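Local coordinates for protein fructosyl amine:oxygen oxidoreductase (Neosartorya fumigata, PDB 4WCT) that catalyses the oxidative deglycation of fructosyl amines (Amadori products) as an FAD-dependent flavoenzyme, with molecular oxygen as acceptor, at residues 273-278 and 286-291; 45-50 and 403-408; 309-312 and 318-321; 149-154 and 165-170; 92-97 and 397-402. All blocks are in the same frame, centred on the assembly; numbering follows the deposited sequence.

Contact 1 of 5, residues 273-278 and 286-291; sequences RNLPVL and FMEPDE
The carboxylate of E288 grips the backbone of the turn at N274 and L275. N274 N donates to E288 OE1 at 3.2 Å, on the syn side but tilted 31° out of the carboxylate plane. L275 N donates to E288 OE2 at 2.9 Å from above that plane. With CG of E288 held between its own backbone N and carbonyl carbon (chi1 75°) and the chain extended beyond, the acid crosses to the facing segment and takes two successive amides. OE2 also accepts from the indole NE1 of W178, which helps fix its rotation.

Direct backbone pairing is slight. L278 and F286 form an antiparallel hydrogen-bonded pair, of which F286 N to L278 O, at 3.3 Å, is a weak bond. These two residues belong to the beta hairpin of strands 277-280 and 284-287, which lies between strands 117-121 and 295-310 in the large mixed sheet. Beyond this pair the backbones stay close but are joined through water. One molecule donates to L275 O and accepts from E288 N, while a second donates to both P276 O and F286 O and lies over one face of the F286 ring, toward its rim.

Among apolar contacts, L275 CD1 meets E288 CB at 3.7 Å and F286 CE1 at 3.9 Å. L278 CD2 comes to the edge of the same ring at CE2, and F339 of helix 330-343 packs on both L278 and F286. V277 CG2 lies 3.8 Å from M287 CG, and the M287 side chain comes within about 5 Å of the FAD.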
# COMPACT_ATOMS: atom_id res chain seq x y z
N ARG A 273 -2.48 -23.90 2.62
CA ARG A 273 -1.06 -23.61 2.74
C ARG A 273 -0.41 -23.46 1.38
O ARG A 273 -0.74 -24.17 0.42
CB ARG A 273 -0.34 -24.72 3.50
CG ARG A 273 -0.61 -24.74 4.98
CD ARG A 273 -0.13 -26.07 5.55
NE ARG A 273 -0.30 -26.15 6.99
CZ ARG A 273 -0.05 -27.23 7.72
NH1 ARG A 273 0.33 -28.35 7.12
NH2 ARG A 273 -0.24 -27.22 9.03
N ASN A 274 0.51 -22.49 1.27
CA ASN A 274 1.26 -22.28 0.05
C ASN A 274 0.37 -21.85 -1.13
O ASN A 274 0.62 -22.24 -2.28
CB ASN A 274 2.02 -23.55 -0.33
CG ASN A 274 3.30 -23.26 -1.08
OD1 ASN A 274 3.93 -22.23 -0.85
ND2 ASN A 274 3.70 -24.16 -1.96
N LEU A 275 -0.60 -20.99 -0.86
CA LEU A 275 -1.62 -20.68 -1.82
C LEU A 275 -1.22 -19.51 -2.72
O LEU A 275 -0.78 -18.48 -2.21
CB LEU A 275 -2.92 -20.30 -1.09
CG LEU A 275 -3.55 -21.36 -0.16
CD1 LEU A 275 -4.86 -20.86 0.41
CD2 LEU A 275 -3.74 -22.70 -0.87
N PRO A 276 -1.40 -19.65 -4.03
CA PRO A 276 -1.26 -18.44 -4.83
C PRO A 276 -2.32 -17.42 -4.42
O PRO A 276 -3.42 -17.79 -3.98
CB PRO A 276 -1.50 -18.91 -6.25
CG PRO A 276 -2.34 -20.13 -6.10
CD PRO A 276 -1.89 -20.78 -4.83
N VAL A 277 -2.01 -16.14 -4.59
CA VAL A 277 -3.02 -15.10 -4.39
C VAL A 277 -4.09 -15.29 -5.45
O VAL A 277 -3.76 -15.47 -6.62
CB VAL A 277 -2.38 -13.71 -4.53
CG1 VAL A 277 -3.42 -12.59 -4.40
CG2 VAL A 277 -1.28 -13.53 -3.48
N LEU A 278 -5.37 -15.26 -5.06
CA LEU A 278 -6.44 -15.27 -6.05
C LEU A 278 -7.11 -13.90 -6.07
O LEU A 278 -7.72 -13.51 -5.07
CB LEU A 278 -7.46 -16.33 -5.69
CG LEU A 278 -8.74 -16.36 -6.52
CD1 LEU A 278 -8.47 -16.78 -7.97
CD2 LEU A 278 -9.73 -17.33 -5.90
N PHE A 286 -8.19 -12.97 -1.85
CA PHE A 286 -7.90 -13.50 -0.51
C PHE A 286 -6.52 -14.05 -0.45
O PHE A 286 -5.94 -14.38 -1.50
CB PHE A 286 -8.91 -14.57 -0.07
CG PHE A 286 -8.55 -15.98 -0.48
CD1 PHE A 286 -7.93 -16.84 0.42
CD2 PHE A 286 -8.92 -16.46 -1.70
CE1 PHE A 286 -7.67 -18.15 0.07
CE2 PHE A 286 -8.65 -17.77 -2.07
CZ PHE A 286 -7.99 -18.60 -1.20
N MET A 287 -5.97 -14.09 0.77
CA MET A 287 -4.66 -14.70 0.97
C MET A 287 -4.72 -15.76 2.06
O MET A 287 -5.66 -15.86 2.83
CB MET A 287 -3.55 -13.66 1.25
CG MET A 287 -2.95 -13.10 -0.05
SD MET A 287 -1.96 -11.60 -0.06
CE MET A 287 -3.21 -10.33 0.06
N GLU A 288 -3.72 -16.62 2.05
CA GLU A 288 -3.80 -17.77 2.91
C GLU A 288 -3.84 -17.37 4.40
O GLU A 288 -3.29 -16.34 4.82
CB GLU A 288 -2.72 -18.78 2.61
CG GLU A 288 -1.34 -18.42 3.08
CD GLU A 288 -0.30 -19.43 2.64
OE1 GLU A 288 0.12 -20.24 3.47
OE2 GLU A 288 0.08 -19.42 1.44
N PRO A 289 -4.44 -18.21 5.21
CA PRO A 289 -4.58 -17.91 6.64
C PRO A 289 -3.24 -17.66 7.32
O PRO A 289 -2.24 -18.33 7.00
CB PRO A 289 -5.23 -19.16 7.19
CG PRO A 289 -5.98 -19.73 6.01
CD PRO A 289 -5.13 -19.45 4.83
N ASP A 290 -3.19 -16.71 8.26
CA ASP A 290 -1.90 -16.39 8.88
C ASP A 290 -1.46 -17.47 9.85
O ASP A 290 -2.27 -18.22 10.38
CB ASP A 290 -1.91 -15.00 9.55
CG ASP A 290 -2.52 -15.02 10.92
OD1 ASP A 290 -3.76 -15.10 10.97
OD2 ASP A 290 -1.77 -14.92 11.95
N GLU A 291 -0.17 -17.50 10.11
CA GLU A 291 0.42 -18.59 10.90
C GLU A 291 0.06 -18.49 12.37
O GLU A 291 0.05 -19.51 13.07
CB GLU A 291 1.94 -18.60 10.72
CG GLU A 291 2.60 -17.33 11.23
CD GLU A 291 3.91 -17.01 10.52
OE1 GLU A 291 4.75 -17.92 10.41
OE2 GLU A 291 4.06 -15.87 10.01
O HOH W 1 -2.27 -16.73 -0.49
O HOH W 2 -4.70 -17.07 -1.76

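Contact 2 of 5, residues 45-50 and 403-408; sequences ARRGYK and ALESKL
Y49 OH donates a short hydrogen bond, 2.6 Å, to E405 OE2. The oxygen is met on its anti side, only 17° out of the carboxylate plane, and it lies at the edge of the tyrosine ring; the two planes are 29° apart, nearly coplanar. The two side chains come from opposite directions, E405 running out extended from CG to meet the hydroxyl. The other oxygen of the acid takes the charges: R47 NH1 forms a salt bridge to E405 OE1 at 3.1 Å, with a bent and weak hydrogen bond, and K407 NZ adds another weak one at 3.3 Å. E405 thus lies between two cations and a phenol, surroundings that would probably favour its ionised form. The stronger partner of R47 is D402 of helix 393-404, about one turn before E405; NH1 is shared between the two acids.

Beyond the polar ends, R47 CD approaches E405 OE2 at 3.8 Å and E405 CG is 3.3 Å from Y49 OH. The Y49 side chain also packs on I28 of strand 28-31, as does L404.

Both segments are helix C-termini closed by Schellman motifs, with G48 and S406 at positive phi. Helix 35-46 follows strand 28-31 across a GxGxxG-like glycine pattern that runs into its first turn, consistent with the dinucleotide-binding Rossmann-type fold of FAD-dependent oxidoreductases, and this salt-bridge network ties its end to that of helix 393-404.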
# COMPACT_ATOMS: atom_id res chain seq x y z
N ALA A 45 20.34 4.12 7.93
CA ALA A 45 21.27 3.50 8.89
C ALA A 45 22.34 2.66 8.22
O ALA A 45 23.54 2.75 8.56
CB ALA A 45 20.52 2.70 9.92
N ARG A 46 21.95 1.85 7.25
CA ARG A 46 22.91 1.02 6.53
C ARG A 46 23.93 1.86 5.77
O ARG A 46 25.06 1.42 5.58
CB ARG A 46 22.21 0.07 5.57
CG ARG A 46 21.47 -1.05 6.29
CD ARG A 46 20.71 -1.93 5.31
NE ARG A 46 20.23 -3.15 5.92
CZ ARG A 46 19.38 -3.97 5.32
NH1 ARG A 46 18.93 -3.67 4.12
NH2 ARG A 46 18.99 -5.08 5.93
N ARG A 47 23.51 3.02 5.29
CA ARG A 47 24.39 3.92 4.55
C ARG A 47 25.29 4.75 5.46
O ARG A 47 26.09 5.55 4.96
CB ARG A 47 23.57 4.85 3.65
CG ARG A 47 23.03 4.13 2.44
CD ARG A 47 22.19 5.02 1.55
NE ARG A 47 21.48 4.19 0.60
CZ ARG A 47 21.12 4.58 -0.62
NH1 ARG A 47 21.33 5.83 -1.05
NH2 ARG A 47 20.41 3.75 -1.37
N GLY A 48 25.11 4.61 6.77
CA GLY A 48 26.00 5.22 7.76
C GLY A 48 25.55 6.58 8.27
O GLY A 48 26.36 7.37 8.80
N TYR A 49 24.28 6.93 8.04
CA TYR A 49 23.72 8.13 8.61
C TYR A 49 23.48 7.93 10.08
O TYR A 49 22.70 7.06 10.48
CB TYR A 49 22.41 8.54 7.91
CG TYR A 49 22.58 9.05 6.51
CD1 TYR A 49 22.70 8.18 5.44
CD2 TYR A 49 22.70 10.41 6.26
CE1 TYR A 49 22.80 8.66 4.15
CE2 TYR A 49 22.80 10.88 4.98
CZ TYR A 49 22.91 10.01 3.94
OH TYR A 49 23.09 10.52 2.69
N LYS A 50 24.20 8.69 10.90
CA LYS A 50 24.30 8.45 12.32
C LYS A 50 23.26 9.18 13.14
O LYS A 50 23.04 8.84 14.29
CB LYS A 50 25.68 8.90 12.83
CG LYS A 50 26.83 8.08 12.28
CD LYS A 50 26.73 6.62 12.68
CE LYS A 50 28.08 5.93 12.56
NZ LYS A 50 28.10 4.66 13.34
N ALA A 403 17.12 9.56 -3.68
CA ALA A 403 16.54 10.87 -3.95
C ALA A 403 17.06 11.94 -2.96
O ALA A 403 17.35 13.07 -3.35
CB ALA A 403 15.03 10.76 -3.89
N LEU A 404 17.22 11.57 -1.69
CA LEU A 404 17.81 12.47 -0.70
C LEU A 404 19.23 12.87 -1.11
O LEU A 404 19.62 14.05 -0.99
CB LEU A 404 17.87 11.81 0.68
CG LEU A 404 18.29 12.68 1.86
CD1 LEU A 404 17.21 13.68 2.25
CD2 LEU A 404 18.70 11.84 3.05
N GLU A 405 19.92 11.94 -1.73
CA GLU A 405 21.31 12.13 -2.15
C GLU A 405 21.44 12.61 -3.60
O GLU A 405 22.55 12.64 -4.13
CB GLU A 405 22.09 10.84 -1.95
CG GLU A 405 22.20 10.40 -0.50
CD GLU A 405 22.82 9.02 -0.31
OE1 GLU A 405 23.14 8.33 -1.29
OE2 GLU A 405 23.13 8.67 0.84
N SER A 406 20.33 13.04 -4.19
CA SER A 406 20.29 13.57 -5.56
C SER A 406 20.82 12.61 -6.58
O SER A 406 21.49 13.00 -7.53
CB SER A 406 21.06 14.90 -5.64
OG SER A 406 20.41 15.88 -4.86
N LYS A 407 20.55 11.32 -6.41
CA LYS A 407 20.94 10.34 -7.40
C LYS A 407 19.88 9.27 -7.65
O LYS A 407 20.19 8.14 -7.95
CB LYS A 407 22.23 9.67 -6.97
CG LYS A 407 22.16 9.03 -5.60
CD LYS A 407 23.55 8.63 -5.11
CE LYS A 407 23.51 7.28 -4.42
NZ LYS A 407 24.81 6.97 -3.76
N LEU A 408 18.62 9.63 -7.53
CA LEU A 408 17.56 8.69 -7.92
C LEU A 408 17.74 8.31 -9.37
O LEU A 408 17.93 9.20 -10.23
CB LEU A 408 16.20 9.35 -7.67
CG LEU A 408 14.96 8.50 -7.91
CD1 LEU A 408 15.01 7.23 -7.07
CD2 LEU A 408 13.72 9.30 -7.55

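Contact 3 of 5, residues 309-312 and 318-321; sequences LPDP and EKSV
K319 packs diagonally against D311, two residues on from its bridge partner L309, and its extended side chain slants past the aspartate. CB of K319 rests 4.0 Å from D311 CB. With CG anti to the backbone N (chi1 -171°), the chain runs on obliquely, and CD comes to 3.9 Å from D311 OD2, a contact of the aliphatic chain with the carboxylate. NZ ends 5.2 Å from D311 OD1, too far for a direct salt bridge; a water that donates to OD1 accepts a weak bond from NZ. The ammonium is held instead by the backbone O of D243, whereas D311 turns its oxygens to N313 N and the guanidinium of R314, within the connecting loop.

Beneath this pair the backbones are joined through L309. K319 N donates to L309 O at 2.8 Å, nearly in line with the carbonyl bond, and L309 N returns a bond of 3.2 Å to K319 O from well above that carbonyl's plane. E318, which forms the non-hydrogen-bonded pair with P310, also sends a CA-H contact from its CA to L309 O at 3.3 Å. L309 CD1 reaches V321 CG2 at 4.4 Å, a loose apolar contact on the K319 side of the hairpin.

Together the segments form the loop-proximal end of the beta hairpin made by the long strand 295-310 and the short strand 318-320. Strand 295-310 also pairs with 253-263 and 284-287 in the large sheet, S320 OG bonds to P254 O, and E318 makes a salt bridge to R429.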
# COMPACT_ATOMS: atom_id res chain seq x y z
N LEU A 309 -14.58 16.11 2.83
CA LEU A 309 -14.96 17.27 3.65
C LEU A 309 -14.45 18.56 3.02
O LEU A 309 -13.58 18.55 2.15
CB LEU A 309 -14.37 17.08 5.07
CG LEU A 309 -14.97 15.91 5.86
CD1 LEU A 309 -14.15 15.64 7.10
CD2 LEU A 309 -16.40 16.26 6.22
N PRO A 310 -14.94 19.71 3.50
CA PRO A 310 -14.49 20.95 2.88
C PRO A 310 -12.99 21.15 3.00
O PRO A 310 -12.40 20.80 4.01
CB PRO A 310 -15.25 22.03 3.69
CG PRO A 310 -16.49 21.30 4.17
CD PRO A 310 -15.98 19.92 4.51
N ASP A 311 -12.37 21.59 1.91
CA ASP A 311 -10.96 21.92 1.92
C ASP A 311 -10.74 23.24 2.67
O ASP A 311 -11.24 24.28 2.23
CB ASP A 311 -10.45 22.04 0.49
CG ASP A 311 -8.97 22.17 0.41
OD1 ASP A 311 -8.40 22.81 1.32
OD2 ASP A 311 -8.36 21.77 -0.63
N PRO A 312 -10.03 23.20 3.81
CA PRO A 312 -9.93 24.43 4.61
C PRO A 312 -9.24 25.57 3.88
O PRO A 312 -9.47 26.74 4.22
CB PRO A 312 -9.10 24.02 5.83
CG PRO A 312 -8.53 22.69 5.53
CD PRO A 312 -9.40 22.05 4.47
N GLU A 318 -13.48 20.17 -2.07
CA GLU A 318 -13.45 19.03 -1.15
C GLU A 318 -12.03 18.56 -1.01
O GLU A 318 -11.27 18.58 -1.98
CB GLU A 318 -14.25 17.85 -1.72
CG GLU A 318 -15.68 18.10 -2.12
CD GLU A 318 -16.26 16.93 -2.90
OE1 GLU A 318 -17.14 16.29 -2.34
OE2 GLU A 318 -15.77 16.60 -4.02
N LYS A 319 -11.76 17.91 0.11
CA LYS A 319 -10.50 17.24 0.35
C LYS A 319 -10.83 16.02 1.24
O LYS A 319 -11.39 16.16 2.32
CB LYS A 319 -9.56 18.19 1.09
CG LYS A 319 -8.12 17.72 1.24
CD LYS A 319 -7.16 18.84 1.63
CE LYS A 319 -5.73 18.31 1.72
NZ LYS A 319 -4.74 19.24 2.32
N SER A 320 -10.35 14.84 0.83
CA SER A 320 -10.57 13.60 1.56
C SER A 320 -9.65 13.47 2.79
O SER A 320 -8.43 13.62 2.69
CB SER A 320 -10.31 12.41 0.63
OG SER A 320 -10.61 11.18 1.30
N VAL A 321 -10.26 13.23 3.95
CA VAL A 321 -9.54 13.16 5.22
C VAL A 321 -9.71 11.78 5.82
O VAL A 321 -10.81 11.39 6.21
CB VAL A 321 -10.06 14.19 6.24
CG1 VAL A 321 -9.20 14.13 7.50
CG2 VAL A 321 -10.00 15.57 5.60
O HOH W 3 -11.00 18.44 4.12
O HOH W 4 -8.74 19.79 -2.38
O HOH W 5 -5.90 22.44 2.45

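Contact 4 of 5, residues 149-154 and 165-170; sequences EDFRRT and PGWKGW
F151 presents one face of its ring to the edge of W167, a T-shaped pair with planes 86° apart and centroids of the phenyl and the six-membered indole ring 5.7 Å apart. F151 CE1 lies 3.9 Å from W167 CE3, and CE2 is 3.8 Å from W167 CB. The far end of the phenyl rests on backbone: F151 CZ is 3.7 Å from G169 N and meets K168 C at the ring edge, near its plane. G169 has no side chain here, and the ring comes directly against its backbone.

F151 extends from the short helix 148-152 onto strand 168-172, which runs antiparallel between strands 117-121 and 143-145 of the large mixed sheet. The helix thus lies against the sheet, with F151 also touching I118, S120 and L145.

Around the pair, F164 stacks on F151 and meets W167 edge-to-face, extending the aromatic cluster. W167 NE1 is bonded to D342, which fixes the indole against helix 330-343. Within 149-154, F151 O accepts from both T154 N and T154 OG1, the hydroxyl at 2.7 Å and in the carbonyl plane.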
# COMPACT_ATOMS: atom_id res chain seq x y z
N GLU A 149 -12.95 -25.88 -12.83
CA GLU A 149 -11.97 -26.89 -12.45
C GLU A 149 -10.53 -26.39 -12.57
O GLU A 149 -9.69 -26.67 -11.69
CB GLU A 149 -12.17 -28.18 -13.28
CG GLU A 149 -11.18 -29.29 -12.91
CD GLU A 149 -11.74 -30.67 -13.21
OE1 GLU A 149 -12.66 -31.12 -12.46
OE2 GLU A 149 -11.30 -31.26 -14.25
N ASP A 150 -10.24 -25.66 -13.63
CA ASP A 150 -8.90 -25.05 -13.80
C ASP A 150 -8.59 -24.19 -12.57
O ASP A 150 -7.49 -24.25 -12.05
CB ASP A 150 -8.81 -24.14 -15.03
CG ASP A 150 -8.83 -24.89 -16.36
OD1 ASP A 150 -8.53 -26.09 -16.40
OD2 ASP A 150 -9.08 -24.21 -17.40
N PHE A 151 -9.56 -23.36 -12.12
CA PHE A 151 -9.32 -22.54 -10.93
C PHE A 151 -9.10 -23.41 -9.69
O PHE A 151 -8.15 -23.21 -8.93
CB PHE A 151 -10.48 -21.56 -10.67
CG PHE A 151 -10.41 -20.32 -11.50
CD1 PHE A 151 -9.69 -19.22 -11.07
CD2 PHE A 151 -11.04 -20.26 -12.74
CE1 PHE A 151 -9.66 -18.08 -11.82
CE2 PHE A 151 -11.01 -19.13 -13.51
CZ PHE A 151 -10.34 -18.01 -13.04
N ARG A 152 -9.98 -24.38 -9.48
CA ARG A 152 -9.91 -25.18 -8.24
C ARG A 152 -8.61 -25.95 -8.14
O ARG A 152 -8.03 -26.05 -7.06
CB ARG A 152 -11.10 -26.11 -8.09
CG ARG A 152 -12.41 -25.36 -7.90
CD ARG A 152 -13.56 -26.27 -7.46
NE ARG A 152 -13.82 -27.31 -8.44
CZ ARG A 152 -14.71 -27.25 -9.43
NH1 ARG A 152 -15.54 -26.22 -9.57
NH2 ARG A 152 -14.78 -28.24 -10.29
N ARG A 153 -8.07 -26.36 -9.29
CA ARG A 153 -6.83 -27.12 -9.27
C ARG A 153 -5.58 -26.31 -8.98
O ARG A 153 -4.48 -26.89 -8.81
CB ARG A 153 -6.63 -27.87 -10.58
CG ARG A 153 -7.58 -29.06 -10.72
CD ARG A 153 -7.38 -29.84 -12.00
NE ARG A 153 -8.07 -31.13 -11.96
CZ ARG A 153 -7.97 -32.07 -12.88
NH1 ARG A 153 -7.28 -31.85 -13.99
NH2 ARG A 153 -8.62 -33.22 -12.71
N THR A 154 -5.72 -24.99 -8.87
CA THR A 154 -4.57 -24.18 -8.50
C THR A 154 -4.26 -24.22 -7.01
O THR A 154 -3.18 -23.77 -6.63
CB THR A 154 -4.75 -22.68 -8.85
OG1 THR A 154 -5.79 -22.11 -8.05
CG2 THR A 154 -4.95 -22.47 -10.29
N PRO A 165 -18.47 -18.61 -11.57
CA PRO A 165 -19.35 -18.43 -12.74
C PRO A 165 -18.94 -17.26 -13.62
O PRO A 165 -18.89 -16.12 -13.16
CB PRO A 165 -20.75 -18.24 -12.12
CG PRO A 165 -20.63 -18.63 -10.67
CD PRO A 165 -19.19 -18.45 -10.30
N GLY A 166 -18.56 -17.56 -14.86
CA GLY A 166 -18.06 -16.58 -15.79
C GLY A 166 -16.61 -16.18 -15.65
O GLY A 166 -16.11 -15.40 -16.46
N TRP A 167 -15.92 -16.77 -14.67
CA TRP A 167 -14.53 -16.37 -14.42
C TRP A 167 -13.60 -16.96 -15.49
O TRP A 167 -13.68 -18.16 -15.83
CB TRP A 167 -14.07 -16.87 -13.06
CG TRP A 167 -14.62 -16.19 -11.86
CD1 TRP A 167 -15.94 -15.94 -11.55
CD2 TRP A 167 -13.88 -15.82 -10.69
NE1 TRP A 167 -16.04 -15.44 -10.29
CE2 TRP A 167 -14.80 -15.38 -9.72
CE3 TRP A 167 -12.52 -15.80 -10.38
CZ2 TRP A 167 -14.40 -14.89 -8.48
CZ3 TRP A 167 -12.13 -15.37 -9.15
CH2 TRP A 167 -13.07 -14.91 -8.21
N LYS A 168 -12.66 -16.13 -15.92
CA LYS A 168 -11.46 -16.59 -16.64
C LYS A 168 -10.29 -15.83 -16.09
O LYS A 168 -10.45 -14.73 -15.59
CB LYS A 168 -11.56 -16.38 -18.15
CG LYS A 168 -12.72 -17.17 -18.76
CD LYS A 168 -12.64 -17.34 -20.26
CE LYS A 168 -13.87 -18.09 -20.76
NZ LYS A 168 -13.76 -19.53 -20.42
N GLY A 169 -9.12 -16.43 -16.10
CA GLY A 169 -7.97 -15.76 -15.56
C GLY A 169 -6.67 -16.43 -15.92
O GLY A 169 -6.61 -17.25 -16.83
N TRP A 170 -5.60 -15.86 -15.38
CA TRP A 170 -4.23 -16.27 -15.67
C TRP A 170 -3.44 -16.41 -14.36
O TRP A 170 -3.48 -15.55 -13.52
CB TRP A 170 -3.53 -15.24 -16.54
CG TRP A 170 -4.06 -15.14 -17.94
CD1 TRP A 170 -3.53 -15.73 -19.03
CD2 TRP A 170 -5.20 -14.38 -18.39
NE1 TRP A 170 -4.25 -15.37 -20.15
CE2 TRP A 170 -5.29 -14.57 -19.79
CE3 TRP A 170 -6.18 -13.64 -17.76
CZ2 TRP A 170 -6.28 -13.96 -20.56
CZ3 TRP A 170 -7.14 -12.99 -18.54
CH2 TRP A 170 -7.16 -13.15 -19.93

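Contact 5 of 5, residues 92-97 and 397-402; sequences STFTRA and GGFIAD
F94 and F399 carry the contact as an edge-to-face aromatic pair. The edge of F94 is directed at the face of F399, with centroids 4.7 Å apart and planes inclined by 62°, a tilted rather than perpendicular T. CE1 of F94 lies over that face, 3.7 Å from F399 CG, and its neighbour CD1 sits above the rim at the same distance from CE2. F399 points from its helix toward the other, whereas F94 starts along the flank of its own and its ring reaches the contact at its far end.

The two helices are 86-102 and 393-404, whose segments are inclined at 123° and approach no closer than 11.8 Å between axes. Across this spacing the two phenylalanine rings make most of the contact. Helix 393-404 packs on its other side against helix 35-46 and strand 379-383 of the sheet typical of an FAD-binding Rossmann-type domain, through I400 to both and A401 to helix 35-46, and so the pair links helix 86-102 to that domain.

Smaller contacts complete the interface. A97 CB, one turn on from F94, meets the edge of the F399 ring at CZ, 4.1 Å away, near the ring plane. T93 contributes backbone, its O coming to 4.4 Å from F399 CZ. Beyond the two segments, V412 of helix 410-413 packs on T93 and F94, F368 makes a further edge-to-face pair with F94, and Q409 touches F399. The F94 side chain is about 10 Å from the FAD.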
# COMPACT_ATOMS: atom_id res chain seq x y z
N SER A 92 8.20 -1.42 -13.15
CA SER A 92 8.92 -2.69 -13.25
C SER A 92 10.32 -2.56 -12.68
O SER A 92 10.85 -3.52 -12.11
CB SER A 92 9.02 -3.15 -14.69
OG SER A 92 7.78 -3.65 -15.15
N THR A 93 10.90 -1.37 -12.79
CA THR A 93 12.19 -1.10 -12.12
C THR A 93 12.08 -1.19 -10.60
O THR A 93 12.88 -1.88 -9.94
CB THR A 93 12.73 0.28 -12.52
OG1 THR A 93 12.91 0.33 -13.94
CG2 THR A 93 14.03 0.58 -11.79
N PHE A 94 11.02 -0.59 -10.05
CA PHE A 94 10.74 -0.71 -8.61
C PHE A 94 10.53 -2.17 -8.21
O PHE A 94 11.15 -2.66 -7.26
CB PHE A 94 9.54 0.11 -8.20
CG PHE A 94 9.81 1.59 -8.12
CD1 PHE A 94 10.60 2.10 -7.10
CD2 PHE A 94 9.18 2.47 -8.95
CE1 PHE A 94 10.78 3.46 -6.95
CE2 PHE A 94 9.43 3.83 -8.87
CZ PHE A 94 10.17 4.34 -7.82
N THR A 95 9.65 -2.88 -8.91
CA THR A 95 9.33 -4.28 -8.50
C THR A 95 10.44 -5.28 -8.76
O THR A 95 10.57 -6.26 -8.05
CB THR A 95 8.01 -4.80 -9.08
OG1 THR A 95 8.00 -4.76 -10.52
CG2 THR A 95 6.84 -3.96 -8.55
N ARG A 96 11.27 -5.02 -9.76
CA ARG A 96 12.42 -5.86 -10.01
C ARG A 96 13.34 -5.84 -8.80
O ARG A 96 13.80 -6.90 -8.33
CB ARG A 96 13.19 -5.37 -11.24
CG ARG A 96 14.24 -6.34 -11.73
CD ARG A 96 15.02 -5.79 -12.91
NE ARG A 96 14.14 -5.47 -14.03
CZ ARG A 96 13.87 -4.24 -14.45
NH1 ARG A 96 14.58 -3.20 -14.04
NH2 ARG A 96 13.02 -4.07 -15.45
N ALA A 97 13.66 -4.64 -8.35
CA ALA A 97 14.50 -4.47 -7.17
C ALA A 97 13.85 -5.09 -5.94
O ALA A 97 14.51 -5.73 -5.10
CB ALA A 97 14.77 -2.99 -6.92
N GLY A 397 13.07 2.36 0.62
CA GLY A 397 13.98 3.21 1.37
C GLY A 397 15.28 3.49 0.64
O GLY A 397 15.88 4.54 0.85
N GLY A 398 15.75 2.57 -0.21
CA GLY A 398 16.95 2.86 -1.00
C GLY A 398 16.69 3.89 -2.08
O GLY A 398 17.56 4.72 -2.37
N PHE A 399 15.58 3.75 -2.79
CA PHE A 399 15.17 4.78 -3.74
C PHE A 399 14.96 6.12 -3.06
O PHE A 399 15.41 7.17 -3.58
CB PHE A 399 13.90 4.37 -4.48
CG PHE A 399 14.10 3.23 -5.40
CD1 PHE A 399 14.72 3.42 -6.63
CD2 PHE A 399 13.67 1.96 -5.05
CE1 PHE A 399 14.92 2.35 -7.49
CE2 PHE A 399 13.87 0.90 -5.91
CZ PHE A 399 14.44 1.09 -7.15
N ILE A 400 14.33 6.11 -1.88
CA ILE A 400 14.12 7.36 -1.13
C ILE A 400 15.47 7.98 -0.67
O ILE A 400 15.70 9.19 -0.85
CB ILE A 400 13.19 7.13 0.07
CG1 ILE A 400 11.75 6.79 -0.42
CG2 ILE A 400 13.16 8.36 0.98
CD1 ILE A 400 10.90 6.07 0.59
N ALA A 401 16.37 7.16 -0.14
CA ALA A 401 17.72 7.64 0.22
C ALA A 401 18.48 8.18 -1.01
O ALA A 401 19.21 9.20 -0.92
CB ALA A 401 18.50 6.55 0.92
N ASP A 402 18.31 7.52 -2.15
CA ASP A 402 18.94 7.97 -3.39
C ASP A 402 18.42 9.36 -3.79
O ASP A 402 19.18 10.23 -4.20
CB ASP A 402 18.66 7.01 -4.56
CG ASP A 402 19.51 5.74 -4.54
OD1 ASP A 402 20.46 5.59 -3.70
OD2 ASP A 402 19.20 4.85 -5.36

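Contacts 2 and 5 share helix 393-404, with centres 13 Å apart, and meet directly where R47 bridges to D402. Each joins parts of the chain some 300 or more residues apart: contact 2 ties helix 393-404 to helix 35-46 of the dinucleotide-binding part, and contact 5 ties it to helix 86-102. Contacts 1, 3 and 4 are local closures, coming in the order 4, 1, 3 along the chain, and all reach the large mixed sheet. Contacts 1 and 4 touch, L278 packing on W167 and F151, with centres 16 Å apart. Contact 3 lies about 37 Å from contact 1 between centres, on the opposite side of the chain's centre. Contacts 1, 3 and 5 approach the FAD, contact 1 nearest.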